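Local coordinates for protein putative O-GlcNAcase nagJ (Clostridium perfringens, PDB 6PV5) that probably cleaves N-acetylhexosamine units from glycans as a family 84 glycoside hydrolase, this chain being the piece with the catalytic barrel and its flanking domains, at residues A[316-321]-A[362-367]; A[333-338]-A[366-371]; A[445-450]-A[469-474]; A[417-422]-A[462-467]; A[69-74]-A[154-159]. One frame throughout, in Å; residues are numbered along the deposited sequence.

Interactions 1 to 4 lie in the catalytic region and interaction 5 in the N-terminal domain. Interactions 1 and 2 touch: the first, partly buried in the outer helical layer, ties a barrel helix to the end of the next helix and its turn through an asparagine amide; the second pairs the buried strands that follow those helices, mainly by backbone hydrogen bonds. Interactions 3 and 4 share helix 464-476; interaction 3 is a buried, purely apolar helix pair, whereas interaction 4, also buried, ties a loop to the residues leading into that helix with one tyrosine hydrogen bond and apolar contacts. Interaction 5, also buried and helical, relies on an alanine methyl group and a phenylalanine ring.

Interaction 1. Residues A[316-321]-A[362-367]; sequences EVLNRF and ETLDKD
In the helical layer around the (beta/alpha)8 barrel, Asn319 of helix 311-326 reaches across to the last residue of helix 355-363, Thr363, and to Asp365 in the turn after it, which leads into strand 369-372. Its amide uses both ends on the backbone of that helix end and turn. Atom OD1 of Asn319 accepts from Asp365 N at 2.8 Å, an almost straight bond of 168° at the hydrogen, with the donor tilted from the carbonyl plane. The other end, Asn319 ND2, donates to Thr363 O at 3.0 Å and approaches from above the plane of that carbonyl. With two bonds from its two ends, the amide can hardly rotate, and its O and N positions follow from the partners. The carboxylate of Asp365 stacks on the amide, the two planes only 11° apart. This places Asp365 OD1 3.2 Å from Asn319 OD1, a meeting of two acceptors and not a bond; Asp365 OD2 is taken up by Asn322, one turn further along the same helix.

Apolar contacts flank the amide. Leu364 has CG anti to its own backbone N (chi1 -174°), which brings CD1 within 3.6 Å of Leu318 CD1. Towards the solvent, Thr363 CG2 lies 3.8 Å from Glu316 CG, while Thr363 OG1 bonds back to Glu359 O within its own helix. Arg397 hydrogen-bonds to the carbonyls of Leu364 and Asp365, adding a further hold on the turn. A helix side chain pinning the turn after the next helix thus joins two successive beta-alpha units of the TIM-barrel fold.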
# COMPACT_ATOMS: atom_id res chain seq x y z
N GLU A 316 16.95 -2.88 25.96
CA GLU A 316 17.65 -4.05 26.49
C GLU A 316 16.84 -5.33 26.24
O GLU A 316 17.42 -6.32 25.79
CB GLU A 316 18.07 -3.86 27.94
CG GLU A 316 19.28 -2.95 28.05
CD GLU A 316 19.71 -2.64 29.48
OE1 GLU A 316 18.99 -3.06 30.42
OE2 GLU A 316 20.77 -1.98 29.64
N VAL A 317 15.53 -5.29 26.52
CA VAL A 317 14.64 -6.41 26.23
C VAL A 317 14.80 -6.80 24.76
O VAL A 317 14.94 -7.98 24.46
CB VAL A 317 13.16 -6.12 26.59
CG1 VAL A 317 12.19 -7.01 25.82
CG2 VAL A 317 12.92 -6.20 28.09
N LEU A 318 14.85 -5.79 23.88
CA LEU A 318 14.99 -6.02 22.44
C LEU A 318 16.35 -6.63 22.09
O LEU A 318 16.42 -7.48 21.20
CB LEU A 318 14.80 -4.70 21.67
CG LEU A 318 13.38 -4.10 21.60
CD1 LEU A 318 13.40 -2.78 20.84
CD2 LEU A 318 12.40 -5.06 20.93
N ASN A 319 17.43 -6.13 22.70
CA ASN A 319 18.78 -6.62 22.38
C ASN A 319 18.94 -8.07 22.84
O ASN A 319 19.46 -8.91 22.10
CB ASN A 319 19.89 -5.79 23.04
CG ASN A 319 19.95 -4.33 22.63
OD1 ASN A 319 19.60 -3.96 21.50
ND2 ASN A 319 20.43 -3.50 23.53
N ARG A 320 18.43 -8.38 24.03
CA ARG A 320 18.44 -9.73 24.56
C ARG A 320 17.65 -10.66 23.65
O ARG A 320 18.14 -11.74 23.31
CB ARG A 320 17.91 -9.75 25.99
CG ARG A 320 18.45 -10.92 26.81
CD ARG A 320 17.79 -10.95 28.18
NE ARG A 320 17.85 -12.29 28.74
CZ ARG A 320 17.35 -12.62 29.93
NH1 ARG A 320 16.77 -11.69 30.68
NH2 ARG A 320 17.42 -13.86 30.37
N PHE A 321 16.45 -10.23 23.22
CA PHE A 321 15.61 -11.06 22.37
C PHE A 321 16.33 -11.32 21.05
O PHE A 321 16.28 -12.43 20.52
CB PHE A 321 14.22 -10.44 22.16
CG PHE A 321 13.27 -11.30 21.36
CD1 PHE A 321 12.42 -12.19 22.00
CD2 PHE A 321 13.25 -11.24 19.97
CE1 PHE A 321 11.54 -12.98 21.26
CE2 PHE A 321 12.38 -12.04 19.24
CZ PHE A 321 11.53 -12.91 19.88
N GLU A 362 20.57 4.92 21.69
CA GLU A 362 21.96 4.68 22.06
C GLU A 362 22.13 3.22 22.47
O GLU A 362 23.12 2.61 22.12
CB GLU A 362 22.39 5.60 23.20
N THR A 363 21.14 2.66 23.19
CA THR A 363 21.21 1.29 23.67
C THR A 363 20.97 0.25 22.58
O THR A 363 21.53 -0.83 22.64
CB THR A 363 20.21 1.06 24.81
OG1 THR A 363 20.43 2.13 25.72
CG2 THR A 363 20.39 -0.27 25.53
N LEU A 364 20.12 0.55 21.58
CA LEU A 364 19.54 -0.48 20.73
C LEU A 364 20.54 -0.94 19.67
O LEU A 364 21.08 -0.11 18.96
CB LEU A 364 18.29 0.10 20.05
CG LEU A 364 17.46 -0.90 19.23
CD1 LEU A 364 16.77 -1.89 20.16
CD2 LEU A 364 16.43 -0.17 18.36
N ASP A 365 20.70 -2.28 19.51
CA ASP A 365 21.55 -2.86 18.47
C ASP A 365 21.17 -2.38 17.07
O ASP A 365 20.00 -2.45 16.67
CB ASP A 365 21.38 -4.38 18.39
CG ASP A 365 21.86 -5.21 19.57
OD1 ASP A 365 22.54 -4.66 20.47
OD2 ASP A 365 21.56 -6.44 19.57
N LYS A 366 22.19 -2.09 16.27
CA LYS A 366 22.06 -1.45 14.98
C LYS A 366 21.37 -2.32 13.93
O LYS A 366 20.87 -1.81 12.92
CB LYS A 366 23.39 -0.90 14.47
CG LYS A 366 23.93 0.30 15.23
CD LYS A 366 24.88 1.17 14.41
CE LYS A 366 25.97 1.86 15.21
NZ LYS A 366 25.47 2.44 16.48
N ASP A 367 21.33 -3.64 14.14
CA ASP A 367 20.74 -4.51 13.14
C ASP A 367 19.25 -4.74 13.44
O ASP A 367 18.59 -5.51 12.73
CB ASP A 367 21.57 -5.78 12.94
CG ASP A 367 21.61 -6.71 14.15
OD1 ASP A 367 21.08 -6.31 15.23
OD2 ASP A 367 22.17 -7.82 14.01

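Interaction 2. Residues A[333-338]-A[366-371]; sequences KPLITV and KDIEVM
Met371 is bent at its last torsion (chi3 -62°), which carries CE back over the neighbouring strand to lie 3.6 Å from Ile336 CG2. Thr337 has OG1 anti to its backbone N (chi1 -167°), so that CG2 turns to Val370 and sits 3.8 Å from Val370 CG2, the two side chains running side by side. Between these groups the backbones pair in parallel, Ile336 opposite Glu369 and Thr337 opposite Val370. Glu369 N donates to Leu335 O at 3.0 Å, Thr337 N to Glu369 O at 2.8 Å, and Met371 N to Thr337 O at 3.0 Å. Ahead of the Glu369 N to Leu335 O bond, a water bridges the chains: it accepts from Leu335 N and donates to Asp367 O. Glu369 forms a salt bridge with Lys187, and the side chain of Val338 is about 8 Å from that of Asp305, the predicted proton donor.

The short strand segments diverge by 33°, and they are the fifth and sixth of the closed barrel. Strand 298-302 flanks 336-338, and Thr337 OG1 bonds to Ile301 O there; strand 399-403 flanks 369-372. Leu318 of helix 311-326 covers Leu335 and Thr337 from outside.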
# COMPACT_ATOMS: atom_id res chain seq x y z
N LYS A 333 14.37 -13.68 10.53
CA LYS A 333 14.83 -12.44 9.92
C LYS A 333 15.08 -11.39 11.01
O LYS A 333 14.74 -11.62 12.18
CB LYS A 333 13.83 -12.00 8.84
CG LYS A 333 13.60 -12.99 7.71
CD LYS A 333 13.28 -12.33 6.39
N PRO A 334 15.67 -10.22 10.68
CA PRO A 334 15.94 -9.18 11.69
C PRO A 334 14.69 -8.77 12.47
O PRO A 334 13.60 -8.78 11.92
CB PRO A 334 16.45 -8.01 10.82
CG PRO A 334 17.11 -8.71 9.65
CD PRO A 334 16.15 -9.85 9.35
N LEU A 335 14.86 -8.49 13.76
CA LEU A 335 13.78 -8.04 14.62
C LEU A 335 13.35 -6.64 14.17
O LEU A 335 14.17 -5.89 13.63
CB LEU A 335 14.30 -7.98 16.05
CG LEU A 335 13.31 -7.52 17.12
CD1 LEU A 335 12.15 -8.50 17.26
CD2 LEU A 335 13.99 -7.35 18.47
N ILE A 336 12.07 -6.32 14.39
CA ILE A 336 11.50 -5.03 14.02
C ILE A 336 10.91 -4.43 15.29
O ILE A 336 10.35 -5.17 16.10
CB ILE A 336 10.41 -5.23 12.95
CG1 ILE A 336 11.02 -5.68 11.62
CG2 ILE A 336 9.55 -3.98 12.82
CD1 ILE A 336 9.98 -6.10 10.59
N THR A 337 11.07 -3.12 15.46
CA THR A 337 10.47 -2.49 16.63
C THR A 337 9.85 -1.14 16.26
O THR A 337 10.08 -0.62 15.16
CB THR A 337 11.49 -2.34 17.78
OG1 THR A 337 10.78 -2.01 18.97
CG2 THR A 337 12.54 -1.29 17.53
N VAL A 338 9.08 -0.58 17.19
CA VAL A 338 8.60 0.79 17.10
C VAL A 338 8.71 1.41 18.49
O VAL A 338 8.25 0.83 19.48
CB VAL A 338 7.17 0.93 16.51
CG1 VAL A 338 6.14 0.23 17.37
CG2 VAL A 338 6.77 2.39 16.36
N LYS A 366 22.19 -2.09 16.27
CA LYS A 366 22.06 -1.45 14.98
C LYS A 366 21.37 -2.32 13.93
O LYS A 366 20.87 -1.81 12.92
CB LYS A 366 23.39 -0.90 14.47
CG LYS A 366 23.93 0.30 15.23
CD LYS A 366 24.88 1.17 14.41
CE LYS A 366 25.97 1.86 15.21
NZ LYS A 366 25.47 2.44 16.48
N ASP A 367 21.33 -3.64 14.14
CA ASP A 367 20.74 -4.51 13.14
C ASP A 367 19.25 -4.74 13.44
O ASP A 367 18.59 -5.51 12.73
CB ASP A 367 21.57 -5.78 12.94
CG ASP A 367 21.61 -6.71 14.15
OD1 ASP A 367 21.08 -6.31 15.23
OD2 ASP A 367 22.17 -7.82 14.01
N ILE A 368 18.73 -4.09 14.49
CA ILE A 368 17.30 -4.10 14.77
C ILE A 368 16.65 -2.97 13.98
O ILE A 368 17.12 -1.85 14.03
CB ILE A 368 17.02 -3.98 16.28
CG1 ILE A 368 17.57 -5.19 17.06
CG2 ILE A 368 15.52 -3.76 16.53
CD1 ILE A 368 17.59 -5.01 18.57
N GLU A 369 15.55 -3.28 13.27
CA GLU A 369 14.84 -2.34 12.42
C GLU A 369 13.91 -1.51 13.30
O GLU A 369 13.35 -2.04 14.25
CB GLU A 369 14.09 -3.10 11.32
CG GLU A 369 14.98 -4.10 10.59
CD GLU A 369 15.95 -3.48 9.59
OE1 GLU A 369 16.11 -2.23 9.61
OE2 GLU A 369 16.53 -4.23 8.78
N VAL A 370 13.80 -0.21 12.98
CA VAL A 370 13.01 0.75 13.75
C VAL A 370 12.07 1.50 12.81
O VAL A 370 12.51 2.11 11.83
CB VAL A 370 13.88 1.73 14.56
CG1 VAL A 370 13.03 2.67 15.41
CG2 VAL A 370 14.83 0.99 15.49
N MET A 371 10.78 1.48 13.17
CA MET A 371 9.70 2.12 12.42
C MET A 371 9.40 3.48 13.04
O MET A 371 9.46 3.66 14.25
CB MET A 371 8.43 1.25 12.42
CG MET A 371 8.64 -0.04 11.62
SD MET A 371 7.18 -1.14 11.45
CE MET A 371 6.81 -1.60 13.14
O HOH W 1 17.67 -8.06 14.12

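Interaction 3. Residues A[445-450]-A[469-474]; sequences SKISTL and DKAIEI. With EDO (1,2-ethanediol), chain C.
Ala471, Ile447 and Leu450 have the most surface buried where helix 446-457 meets helix 464-476. Ala471 occupies the closest point, its CA 5.3 Å from Ile447 CA, and its single methyl group does the touching. Atom CB of Ala471 rests 3.5 Å from Ile447 O and, beside it, 3.9 Å from Leu450 CB. A side chain this small allows the short segments of the two helices to come within 8.6 Å, axis to axis, at an angle of 135° between their directions.

Ile447 touches the alanine and its neighbour with one branch: CG2, anti to the backbone N, meets Ile472 CG1 at 3.9 Å and Ala471 CB at 4.1 Å, the two isoleucines passing at a slant. Leu450 makes the other isoleucine contact: an extended side chain (chi2 169°) sends CD1 out to Ile474 CG2 at 3.7 Å. No hydrogen bond crosses between the segments, so shape and the burial of apolar surface carry the contact. On the first helix, Ser445 O accepts from both Thr449 N and Thr449 OG1, the hydroxyl coming from above the carbonyl plane. An ethanediol, probably from the crystallisation liquor, donates to Asp469 O and also bonds Glu481.

Helix 446-457 follows the last barrel strand, 431-436, and also packs on helix 202-214, where Lys446 forms a salt bridge with Asp207 and Met211 extends the apolar cover of Leu450. Phe483 of helix 480-487 lies against both Ile447 and Ile472, while Ile475 of helix 464-476 adds to the cover over Ile447 and Leu450.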
# COMPACT_ATOMS: atom_id res chain seq x y z
N SER A 445 -9.25 -0.33 0.52
CA SER A 445 -7.86 0.01 0.78
C SER A 445 -6.97 -0.32 -0.42
O SER A 445 -5.83 0.08 -0.48
CB SER A 445 -7.35 -0.73 1.99
OG SER A 445 -7.76 -0.09 3.17
N LYS A 446 -7.48 -1.11 -1.36
CA LYS A 446 -6.56 -1.65 -2.35
C LYS A 446 -5.92 -0.59 -3.26
O LYS A 446 -4.75 -0.72 -3.56
CB LYS A 446 -7.19 -2.81 -3.12
CG LYS A 446 -7.40 -4.04 -2.25
CD LYS A 446 -7.97 -5.21 -3.02
CE LYS A 446 -8.30 -6.39 -2.12
NZ LYS A 446 -8.95 -7.47 -2.92
N ILE A 447 -6.69 0.38 -3.75
CA ILE A 447 -6.14 1.37 -4.66
C ILE A 447 -4.91 2.05 -4.06
O ILE A 447 -3.85 2.05 -4.69
CB ILE A 447 -7.20 2.35 -5.22
CG1 ILE A 447 -8.18 1.62 -6.15
CG2 ILE A 447 -6.54 3.51 -5.96
CD1 ILE A 447 -9.56 2.24 -6.17
N SER A 448 -5.04 2.58 -2.84
CA SER A 448 -3.93 3.28 -2.21
C SER A 448 -2.77 2.32 -1.98
O SER A 448 -1.64 2.65 -2.30
CB SER A 448 -4.36 3.97 -0.93
OG SER A 448 -5.49 4.81 -1.19
N THR A 449 -3.06 1.13 -1.42
CA THR A 449 -2.06 0.12 -1.14
C THR A 449 -1.23 -0.24 -2.38
O THR A 449 -0.02 -0.44 -2.28
CB THR A 449 -2.67 -1.12 -0.48
OG1 THR A 449 -3.40 -0.69 0.67
CG2 THR A 449 -1.60 -2.08 0.02
N LEU A 450 -1.88 -0.33 -3.55
CA LEU A 450 -1.16 -0.69 -4.76
C LEU A 450 -0.23 0.44 -5.18
O LEU A 450 0.84 0.17 -5.73
CB LEU A 450 -2.14 -1.01 -5.88
CG LEU A 450 -2.88 -2.34 -5.77
CD1 LEU A 450 -4.01 -2.40 -6.78
CD2 LEU A 450 -1.91 -3.50 -5.98
N ASP A 469 -3.73 6.08 -11.59
CA ASP A 469 -4.46 5.61 -12.76
C ASP A 469 -4.35 4.09 -12.92
O ASP A 469 -5.36 3.44 -13.20
CB ASP A 469 -4.10 6.35 -14.05
CG ASP A 469 -4.51 7.82 -14.04
OD1 ASP A 469 -5.44 8.17 -13.28
OD2 ASP A 469 -3.89 8.60 -14.80
N LYS A 470 -3.13 3.54 -12.77
CA LYS A 470 -2.93 2.12 -12.99
C LYS A 470 -3.59 1.31 -11.88
O LYS A 470 -4.11 0.23 -12.14
CB LYS A 470 -1.44 1.71 -12.99
CG LYS A 470 -0.64 2.22 -14.18
CD LYS A 470 -0.90 1.44 -15.47
CE LYS A 470 -0.13 1.99 -16.65
NZ LYS A 470 1.20 2.50 -16.22
N ALA A 471 -3.51 1.80 -10.64
CA ALA A 471 -4.11 1.05 -9.54
C ALA A 471 -5.64 1.01 -9.69
O ALA A 471 -6.26 -0.00 -9.40
CB ALA A 471 -3.71 1.64 -8.21
N ILE A 472 -6.23 2.13 -10.11
CA ILE A 472 -7.67 2.20 -10.33
C ILE A 472 -8.06 1.22 -11.44
O ILE A 472 -9.06 0.53 -11.33
CB ILE A 472 -8.12 3.63 -10.65
CG1 ILE A 472 -8.07 4.51 -9.39
CG2 ILE A 472 -9.51 3.64 -11.28
CD1 ILE A 472 -8.24 5.99 -9.66
N GLU A 473 -7.24 1.15 -12.49
CA GLU A 473 -7.53 0.22 -13.58
C GLU A 473 -7.49 -1.22 -13.07
O GLU A 473 -8.33 -2.04 -13.44
CB GLU A 473 -6.51 0.40 -14.70
CG GLU A 473 -6.71 -0.54 -15.87
CD GLU A 473 -5.89 -0.19 -17.11
OE1 GLU A 473 -4.63 -0.09 -17.00
OE2 GLU A 473 -6.50 -0.01 -18.18
N ILE A 474 -6.51 -1.52 -12.22
CA ILE A 474 -6.38 -2.87 -11.68
C ILE A 474 -7.63 -3.21 -10.87
O ILE A 474 -8.09 -4.33 -10.90
CB ILE A 474 -5.09 -2.98 -10.84
CG1 ILE A 474 -3.84 -3.01 -11.73
CG2 ILE A 474 -5.14 -4.17 -9.87
CD1 ILE A 474 -2.54 -2.74 -10.99
C1 EDO C . -8.02 5.47 -14.18
O1 EDO C . -7.42 4.32 -14.76
C2 EDO C . -8.20 6.62 -15.12
O2 EDO C . -8.44 6.23 -16.46

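Interaction 4. Residues A[417-422]-A[462-467]; sequences LGPIYD and YEAEKS
One hydrogen bond crosses between the loop 417-422 and the lead-in to helix 464-476: Tyr462 OH donates to Ile420 O at 2.6 Å. The hydroxyl arrives in the carbonyl plane, on a lone pair, with a C=O...O angle of 128°, and the carbonyl oxygen lies at the edge of the tyrosine ring, near its plane. Tyr462 reaches it because CG is anti to the backbone N (chi1 177°), which points the ring at the loop. The amide N of Ile420 is bonded elsewhere, to Thr451 OG1.

Most of the apolar contacts gather round the methyl group of Ala464. Its CB meets Pro419 CG at 4.0 Å and Tyr421 CD1 at 3.9 Å, so the alanine sits against two loop side chains. Ile420 CB rests near Tyr462 CZ. Pro419 CB also approaches backbone and hydroxyl oxygens, 3.5 Å from Ala464 O and 3.5 Å from Tyr462 OH. A face of the Tyr462 ring has Ala464 N above it, offset toward the rim.

The loop runs between strands 399-403 and 431-436 of the barrel. Helix 446-457 packs beside both partners: Thr451 touches Pro419 and Tyr462, Tyr455 meets Tyr462 edge-to-face, and Ser448 bonds Gly418 O. Leu417 rests on helix 480-487.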
# COMPACT_ATOMS: atom_id res chain seq x y z
N LEU A 417 -9.00 7.04 -0.99
CA LEU A 417 -8.94 6.30 -2.24
C LEU A 417 -7.86 6.89 -3.14
O LEU A 417 -7.87 6.64 -4.34
CB LEU A 417 -10.31 6.36 -2.94
CG LEU A 417 -11.48 5.73 -2.16
CD1 LEU A 417 -12.80 5.98 -2.89
CD2 LEU A 417 -11.25 4.23 -1.99
N GLY A 418 -6.93 7.66 -2.57
CA GLY A 418 -5.89 8.29 -3.38
C GLY A 418 -4.54 7.57 -3.41
O GLY A 418 -4.32 6.59 -2.70
N PRO A 419 -3.57 8.07 -4.22
CA PRO A 419 -2.23 7.49 -4.25
C PRO A 419 -1.42 7.94 -3.04
O PRO A 419 -1.67 8.99 -2.45
CB PRO A 419 -1.63 8.09 -5.54
CG PRO A 419 -2.29 9.45 -5.62
CD PRO A 419 -3.72 9.21 -5.14
N ILE A 420 -0.45 7.09 -2.65
CA ILE A 420 0.63 7.50 -1.77
C ILE A 420 1.20 8.81 -2.30
O ILE A 420 1.54 8.92 -3.47
CB ILE A 420 1.71 6.40 -1.75
CG1 ILE A 420 1.15 5.04 -1.29
CG2 ILE A 420 2.92 6.83 -0.92
CD1 ILE A 420 0.35 5.06 0.00
N TYR A 421 1.30 9.83 -1.46
CA TYR A 421 1.49 11.17 -1.99
C TYR A 421 2.49 11.92 -1.13
O TYR A 421 2.44 11.79 0.10
CB TYR A 421 0.13 11.89 -1.98
CG TYR A 421 0.06 13.14 -2.82
CD1 TYR A 421 -0.10 13.09 -4.20
CD2 TYR A 421 0.15 14.39 -2.22
CE1 TYR A 421 -0.18 14.24 -4.97
CE2 TYR A 421 0.08 15.56 -2.97
CZ TYR A 421 -0.08 15.47 -4.35
OH TYR A 421 -0.16 16.63 -5.07
N ASP A 422 3.38 12.70 -1.77
CA ASP A 422 4.30 13.62 -1.09
C ASP A 422 5.34 12.83 -0.30
O ASP A 422 5.84 13.31 0.71
CB ASP A 422 3.58 14.54 -0.09
CG ASP A 422 2.92 15.79 -0.66
OD1 ASP A 422 3.31 16.20 -1.78
OD2 ASP A 422 2.01 16.35 0.04
N TYR A 462 8.46 6.76 -9.37
CA TYR A 462 7.06 6.84 -8.95
C TYR A 462 6.49 8.22 -9.24
O TYR A 462 7.02 9.20 -8.73
CB TYR A 462 6.94 6.64 -7.43
CG TYR A 462 5.54 6.77 -6.87
CD1 TYR A 462 4.61 5.74 -7.03
CD2 TYR A 462 5.15 7.91 -6.18
CE1 TYR A 462 3.34 5.82 -6.49
CE2 TYR A 462 3.87 8.01 -5.63
CZ TYR A 462 2.97 6.97 -5.79
OH TYR A 462 1.73 7.05 -5.27
N GLU A 463 5.41 8.27 -10.02
CA GLU A 463 4.59 9.47 -10.15
C GLU A 463 3.17 9.15 -9.67
O GLU A 463 2.55 8.22 -10.18
CB GLU A 463 4.50 9.92 -11.60
CG GLU A 463 5.81 10.39 -12.19
CD GLU A 463 5.69 10.66 -13.68
OE1 GLU A 463 4.89 11.55 -14.04
OE2 GLU A 463 6.34 9.94 -14.47
N ALA A 464 2.71 9.92 -8.68
CA ALA A 464 1.51 9.61 -7.91
C ALA A 464 0.31 9.44 -8.83
O ALA A 464 -0.38 8.43 -8.77
CB ALA A 464 1.26 10.66 -6.86
N GLU A 465 0.10 10.40 -9.73
CA GLU A 465 -1.13 10.46 -10.51
C GLU A 465 -1.17 9.34 -11.54
O GLU A 465 -2.21 8.72 -11.75
CB GLU A 465 -1.27 11.81 -11.22
CG GLU A 465 -2.72 12.14 -11.54
CD GLU A 465 -3.47 12.87 -10.43
OE1 GLU A 465 -2.90 13.04 -9.32
OE2 GLU A 465 -4.63 13.29 -10.68
N LYS A 466 -0.02 9.08 -12.19
CA LYS A 466 0.06 8.03 -13.18
C LYS A 466 -0.06 6.67 -12.48
O LYS A 466 -0.66 5.74 -13.00
CB LYS A 466 1.30 8.23 -14.06
N SER A 467 0.54 6.56 -11.30
CA SER A 467 0.46 5.34 -10.52
C SER A 467 -1.00 5.08 -10.10
O SER A 467 -1.47 3.96 -10.21
CB SER A 467 1.34 5.45 -9.31
OG SER A 467 1.39 4.22 -8.61

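Interaction 5. Residues A[69-74]-A[154-159]; sequences LADTYA and GTFYGV
Ala74, in the first turn of helix 72-82, comes so close to helix 152-163 that its CA is 4.1 Å from Phe156 CA. Its methyl group lies between the two backbones: CB is 3.5 Å from Phe156 N and 3.6 Å from Thr155 CG2. One turn further on, Val159 CG2 reaches Ala74 O at 3.4 Å, so three residues of helix 152-163 meet the one alanine.

Phe156 has CG anti to its backbone N (chi1 -172°), and its ring is carried along the start of the other helix. The ring edge is turned to the backbone there, with CD1 3.7 Å from Ala74 N. Tyr73 touches the same ring through CB, 3.8 Å from Phe156 CD1, before its own ring leads away. Asp71 holds the N-cap position of helix 72-82, and its OD2 accepts the capping bond from that same Ala74 N. The other carboxylate oxygen of Asp71 forms a salt bridge with Lys257 of the barrel domain, whose side chain also touches Tyr73 and Phe156.

Close helix packing at an alanine, beside a capped helix start, here joins two helices of the N-terminal alpha/beta domain, which resembles domain 2 of family 20 glycoside hydrolases, where it meets the barrel.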
# COMPACT_ATOMS: atom_id res chain seq x y z
N LEU A 69 15.47 -27.65 -9.55
CA LEU A 69 16.50 -26.61 -9.84
C LEU A 69 15.99 -25.23 -9.43
O LEU A 69 16.68 -24.50 -8.71
CB LEU A 69 16.87 -26.65 -11.33
N ALA A 70 14.78 -24.87 -9.88
CA ALA A 70 14.22 -23.54 -9.68
C ALA A 70 13.26 -23.52 -8.48
O ALA A 70 12.77 -24.57 -8.07
CB ALA A 70 13.54 -23.07 -10.94
N ASP A 71 13.02 -22.32 -7.94
CA ASP A 71 12.14 -22.12 -6.79
C ASP A 71 10.81 -22.83 -7.03
O ASP A 71 10.17 -22.60 -8.05
CB ASP A 71 11.89 -20.63 -6.50
CG ASP A 71 10.79 -20.37 -5.48
OD1 ASP A 71 11.00 -20.64 -4.27
OD2 ASP A 71 9.72 -19.91 -5.90
N THR A 72 10.41 -23.67 -6.06
CA THR A 72 9.14 -24.37 -6.11
C THR A 72 8.05 -23.44 -6.64
O THR A 72 7.38 -23.75 -7.62
CB THR A 72 8.76 -24.95 -4.74
N TYR A 73 7.93 -22.27 -6.00
CA TYR A 73 6.80 -21.38 -6.24
C TYR A 73 6.95 -20.67 -7.59
O TYR A 73 6.05 -20.72 -8.41
CB TYR A 73 6.60 -20.45 -5.05
CG TYR A 73 6.41 -21.15 -3.73
CD1 TYR A 73 7.27 -20.89 -2.67
CD2 TYR A 73 5.38 -22.05 -3.53
CE1 TYR A 73 7.11 -21.51 -1.44
CE2 TYR A 73 5.21 -22.68 -2.31
CZ TYR A 73 6.08 -22.41 -1.26
OH TYR A 73 5.92 -23.02 -0.05
N ALA A 74 8.11 -20.04 -7.82
CA ALA A 74 8.37 -19.41 -9.10
C ALA A 74 8.00 -20.37 -10.23
O ALA A 74 7.41 -19.95 -11.22
CB ALA A 74 9.81 -18.97 -9.19
N GLY A 154 13.43 -13.25 -6.34
CA GLY A 154 13.66 -12.60 -7.61
C GLY A 154 13.02 -13.34 -8.78
O GLY A 154 12.51 -12.72 -9.71
N THR A 155 13.06 -14.68 -8.72
CA THR A 155 12.59 -15.54 -9.79
C THR A 155 11.05 -15.57 -9.79
O THR A 155 10.43 -15.55 -10.85
CB THR A 155 13.25 -16.93 -9.72
OG1 THR A 155 14.67 -16.79 -9.78
CG2 THR A 155 12.82 -17.87 -10.82
N PHE A 156 10.47 -15.63 -8.59
CA PHE A 156 9.04 -15.48 -8.36
C PHE A 156 8.52 -14.16 -8.95
O PHE A 156 7.54 -14.16 -9.68
CB PHE A 156 8.75 -15.65 -6.87
CG PHE A 156 7.30 -15.71 -6.47
CD1 PHE A 156 6.63 -16.93 -6.40
CD2 PHE A 156 6.61 -14.56 -6.11
CE1 PHE A 156 5.30 -16.99 -6.01
CE2 PHE A 156 5.29 -14.63 -5.71
CZ PHE A 156 4.63 -15.84 -5.66
N TYR A 157 9.22 -13.04 -8.67
CA TYR A 157 8.83 -11.73 -9.17
C TYR A 157 9.03 -11.65 -10.68
O TYR A 157 8.33 -10.90 -11.36
CB TYR A 157 9.60 -10.59 -8.50
CG TYR A 157 9.28 -10.38 -7.04
CD1 TYR A 157 8.08 -10.82 -6.50
CD2 TYR A 157 10.18 -9.75 -6.19
CE1 TYR A 157 7.79 -10.67 -5.15
CE2 TYR A 157 9.89 -9.55 -4.86
CZ TYR A 157 8.69 -10.01 -4.33
OH TYR A 157 8.42 -9.84 -3.01
N GLY A 158 10.03 -12.38 -11.20
CA GLY A 158 10.25 -12.44 -12.63
C GLY A 158 9.03 -13.01 -13.34
O GLY A 158 8.62 -12.51 -14.39
N VAL A 159 8.44 -14.05 -12.73
CA VAL A 159 7.27 -14.72 -13.28
C VAL A 159 6.03 -13.83 -13.14
O VAL A 159 5.18 -13.81 -14.03
CB VAL A 159 7.05 -16.10 -12.63
CG1 VAL A 159 5.79 -16.77 -13.17
CG2 VAL A 159 8.25 -17.01 -12.79